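Local coordinates for protein esterase B (Lactobacillus rhamnosus, PDB 4OUK) that probably hydrolyses carboxylic ester bonds as a serine esterase of the alpha/beta-hydrolase fold, held here with a bound lipid-like phosphonate ester, at residues V183-E188 / F235-G240. The protein carries 1 engineered substitution. Sequence-based numbering, arbitrary orientation.
Sequences VCPVAE and FMLIGG. With C63 ((2R)-2,3-bis(hexyloxy)propyl hydrogen (S)-pentylphosphonate), chain B.
Strands 179-183 and 235-240 run parallel, with V183 paired to I238 at 4.7 Å between their CA atoms, and one backbone hydrogen bond, C184 N to I238 O (2.8 Å, N-H...O angle 163°), closes the pairing where the loop after strand 179-183 leaves the sheet. The same carbonyl oxygen also receives a CA-H...O contact from V183 CA at 3.5 Å. V183 and I238 project from the same face of the sheet, their side chains crossing at a slant: V183 CG2, beside its own backbone N and anti to the carbonyl carbon, meets both I238 CG2 and CD1, the latter at 3.9 Å. C184 turns the chain with positive phi (33°), and its SG lies 3.8 Å from G239 CA, where no side chain intervenes. P185 then presents the CD and CG edge of its ring to the CD1 methyl of L237, roughly at right angles; CD to CD1 is 3.4 Å, a tight fit. Farther along the loop, V186 turns to the ligand instead, its CG2 3.6 Å from C8 in the pentyl chain of the phosphonate. C184 also touches D243 and H278, which with S146 form a probable catalytic triad, so the end of this strand pair lies beside the likely active site of the alpha/beta-hydrolase fold. Backbone hydrogen bonds tie V183 to G144, near the end of strand 140-145, and S146, just beyond it, both in the putative nucleophile elbow, while helix 246-259 packs on P185 and L237 and helix 288-311 covers I238 on the other face.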
ATOM      1  N   VAL A 183      -3.636  -5.558  -0.158  1.00 19.08           N
ATOM      2  CA  VAL A 183      -4.563  -5.891  -1.245  1.00 20.31           C
ATOM      3  C   VAL A 183      -3.740  -6.547  -2.388  1.00 21.18           C
ATOM      4  O   VAL A 183      -2.856  -5.911  -2.996  1.00 21.04           O
ATOM      5  CB  VAL A 183      -5.425  -4.676  -1.716  1.00 20.31           C
ATOM      6  CG1 VAL A 183      -6.298  -5.089  -2.875  1.00 22.54           C
ATOM      7  CG2 VAL A 183      -6.302  -4.135  -0.597  1.00 21.37           C
ATOM      8  N   CYS A 184      -4.064  -7.833  -2.656  1.00 21.05           N
ATOM      9  CA  CYS A 184      -3.292  -8.692  -3.551  1.00 23.45           C
ATOM     10  C   CYS A 184      -1.772  -8.367  -3.503  1.00 22.68           C
ATOM     11  O   CYS A 184      -1.173  -8.041  -4.547  1.00 20.54           O
ATOM     12  CB  CYS A 184      -3.737  -8.483  -4.959  1.00 27.14           C
ATOM     13  SG  CYS A 184      -5.469  -8.780  -5.149  1.00 30.91           S
ATOM     14  N   PRO A 185      -1.171  -8.416  -2.296  1.00 22.33           N
ATOM     15  CA  PRO A 185       0.229  -8.017  -2.229  1.00 22.83           C
ATOM     16  C   PRO A 185       1.140  -8.977  -2.979  1.00 24.67           C
ATOM     17  O   PRO A 185       0.783 -10.172  -3.131  1.00 25.29           O
ATOM     18  CB  PRO A 185       0.517  -8.163  -0.750  1.00 21.90           C
ATOM     19  CG  PRO A 185      -0.357  -9.353  -0.341  1.00 21.07           C
ATOM     20  CD  PRO A 185      -1.633  -9.022  -1.024  1.00 22.41           C
ATOM     21  N   VAL A 186       2.297  -8.453  -3.424  1.00 24.85           N
ATOM     22  CA  VAL A 186       3.457  -9.269  -3.868  1.00 25.22           C
ATOM     23  C   VAL A 186       4.523  -9.132  -2.798  1.00 23.84           C
ATOM     24  O   VAL A 186       5.449  -8.394  -2.958  1.00 24.02           O
ATOM     25  CB  VAL A 186       3.885  -8.822  -5.274  1.00 25.26           C
ATOM     26  CG1 VAL A 186       5.055  -9.638  -5.811  1.00 28.86           C
ATOM     27  CG2 VAL A 186       2.726  -9.103  -6.202  1.00 28.68           C
ATOM     28  N   ALA A 187       4.280  -9.745  -1.643  1.00 22.94           N
ATOM     29  CA  ALA A 187       5.067  -9.510  -0.468  1.00 25.50           C
ATOM     30  C   ALA A 187       6.399 -10.278  -0.567  1.00 24.94           C
ATOM     31  O   ALA A 187       7.311 -10.005   0.225  1.00 22.90           O
ATOM     32  CB  ALA A 187       4.322  -9.962   0.773  1.00 26.12           C
ATOM     33  N   GLU A 188       6.461 -11.241  -1.500  1.00 27.19           N
ATOM     34  CA  GLU A 188       7.638 -12.156  -1.684  1.00 30.22           C
ATOM     35  C   GLU A 188       8.199 -12.060  -3.098  1.00 30.28           C
ATOM     36  O   GLU A 188       8.126 -13.015  -3.884  1.00 40.66           O
ATOM     37  CB  GLU A 188       7.233 -13.606  -1.395  1.00 31.07           C
ATOM     38  CG  GLU A 188       6.711 -13.821   0.037  1.00 31.75           C
ATOM     39  CD  GLU A 188       7.772 -13.661   1.106  1.00 32.30           C
ATOM     40  OE1 GLU A 188       8.858 -14.245   0.951  1.00 45.82           O
ATOM     41  OE2 GLU A 188       7.545 -12.987   2.116  1.00 29.21           O
ATOM     42  N   PHE A 235      -2.689  -7.705  10.645  1.00 19.18           N
ATOM     43  CA  PHE A 235      -2.668  -7.565   9.210  1.00 19.29           C
ATOM     44  C   PHE A 235      -4.040  -8.061   8.753  1.00 21.61           C
ATOM     45  O   PHE A 235      -4.768  -8.837   9.475  1.00 23.02           O
ATOM     46  CB  PHE A 235      -1.579  -8.403   8.556  1.00 19.89           C
ATOM     47  CG  PHE A 235      -0.232  -7.761   8.526  1.00 19.61           C
ATOM     48  CD1 PHE A 235       0.508  -7.624   9.676  1.00 21.00           C
ATOM     49  CD2 PHE A 235       0.314  -7.302   7.334  1.00 20.56           C
ATOM     50  CE1 PHE A 235       1.748  -7.015   9.665  1.00 20.33           C
ATOM     51  CE2 PHE A 235       1.563  -6.720   7.308  1.00 21.03           C
ATOM     52  CZ  PHE A 235       2.279  -6.552   8.462  1.00 22.01           C
ATOM     53  N   MET A 236      -4.422  -7.560   7.588  1.00 22.42           N
ATOM     54  CA  MET A 236      -5.600  -8.022   6.838  1.00 23.11           C
ATOM     55  C   MET A 236      -5.182  -8.279   5.370  1.00 23.99           C
ATOM     56  O   MET A 236      -4.515  -7.461   4.748  1.00 24.09           O
ATOM     57  CB  MET A 236      -6.748  -7.010   6.914  1.00 21.16           C
ATOM     58  CG  MET A 236      -8.023  -7.497   6.202  1.00 20.65           C
ATOM     59  SD  MET A 236      -9.251  -6.197   6.332  1.00 22.34           S
ATOM     60  CE  MET A 236     -10.687  -6.959   5.582  1.00 24.58           C
ATOM     61  N   LEU A 237      -5.501  -9.455   4.867  1.00 21.18           N
ATOM     62  CA  LEU A 237      -5.087  -9.850   3.572  1.00 22.38           C
ATOM     63  C   LEU A 237      -6.320  -9.968   2.709  1.00 24.14           C
ATOM     64  O   LEU A 237      -7.230 -10.754   3.035  1.00 22.71           O
ATOM     65  CB  LEU A 237      -4.401 -11.193   3.597  1.00 23.09           C
ATOM     66  CG  LEU A 237      -3.940 -11.746   2.249  1.00 27.35           C
ATOM     67  CD1 LEU A 237      -3.123 -10.785   1.405  1.00 29.03           C
ATOM     68  CD2 LEU A 237      -3.088 -12.968   2.558  1.00 29.36           C
ATOM     69  N   ILE A 238      -6.299  -9.218   1.606  1.00 22.73           N
ATOM     70  CA  ILE A 238      -7.458  -8.996   0.769  1.00 24.22           C
ATOM     71  C   ILE A 238      -7.062  -9.403  -0.633  1.00 22.19           C
ATOM     72  O   ILE A 238      -5.973  -9.102  -1.083  1.00 20.28           O
ATOM     73  CB  ILE A 238      -7.871  -7.514   0.764  1.00 22.12           C
ATOM     74  CG1 ILE A 238      -8.392  -7.104   2.141  1.00 20.75           C
ATOM     75  CG2 ILE A 238      -8.767  -7.207  -0.434  1.00 21.94           C
ATOM     76  CD1 ILE A 238      -8.477  -5.603   2.306  1.00 20.21           C
ATOM     77  N   GLY A 239      -7.979 -10.105  -1.300  1.00 23.26           N
ATOM     78  CA  GLY A 239      -7.769 -10.557  -2.656  1.00 24.66           C
ATOM     79  C   GLY A 239      -8.756 -11.639  -3.088  1.00 24.32           C
ATOM     80  O   GLY A 239      -9.903 -11.709  -2.600  1.00 21.17           O
ATOM     81  N   GLY A 240      -8.326 -12.465  -4.029  1.00 28.06           N
ATOM     82  CA  GLY A 240      -9.152 -13.595  -4.465  1.00 31.12           C
ATOM     83  C   GLY A 240      -8.493 -14.609  -5.361  1.00 30.59           C
ATOM     84  O   GLY A 240      -7.408 -14.359  -5.898  1.00 31.07           O
TER
HETATM   85  P5  C63 B 401       1.290  -5.135  -9.010  0.50 20.24           P
HETATM   86  O11 C63 B 401       1.786  -3.835  -8.543  0.50 15.20           O
HETATM   87  C6  C63 B 401       2.580  -6.194  -9.694  0.50 22.21           C
HETATM   88  C7  C63 B 401       3.656  -6.409  -8.677  0.50 23.91           C
HETATM   89  C8  C63 B 401       4.526  -7.609  -8.985  0.50 25.29           C
HETATM   90  C9  C63 B 401       5.545  -7.317 -10.061  0.50 25.70           C
HETATM   91  C10 C63 B 401       4.866  -7.103 -11.376  0.50 27.30           C
HETATM   92  O4  C63 B 401       0.144  -5.039 -10.104  0.50 24.43           O
HETATM   93  C3  C63 B 401       0.678  -5.019 -11.424  0.50 32.94           C
HETATM   94  C2  C63 B 401       0.962  -6.408 -12.022  0.50 36.14           C
HETATM   95  O13 C63 B 401       2.106  -6.406 -12.903  0.50 36.20           O
HETATM   96  C14 C63 B 401       1.908  -7.099 -14.142  0.50 33.05           C
HETATM   97  C15 C63 B 401       1.368  -6.171 -15.241  0.50 30.95           C
HETATM   98  C16 C63 B 401       2.487  -5.499 -16.029  0.50 29.14           C
HETATM   99  C17 C63 B 401       2.149  -4.097 -16.541  0.50 24.89           C
HETATM  100  C1  C63 B 401      -0.257  -6.915 -12.790  0.50 38.70           C
HETATM  101  O20 C63 B 401       0.074  -8.027 -13.640  0.50 40.34           O
HETATM  102  C21 C63 B 401      -0.900  -9.096 -13.589  0.50 36.62           C
HETATM  103  C22 C63 B 401      -0.523 -10.298 -14.478  0.50 36.99           C
HETATM  104  C23 C63 B 401       0.976 -10.490 -14.702  0.50 37.95           C
HETATM  105  C24 C63 B 401       1.289 -11.361 -15.929  0.50 37.93           C
HETATM  106  C25 C63 B 401       1.959 -10.535 -17.037  0.50 38.15           C
HETATM  107  C26 C63 B 401       3.453 -10.761 -17.139  0.50 36.75           C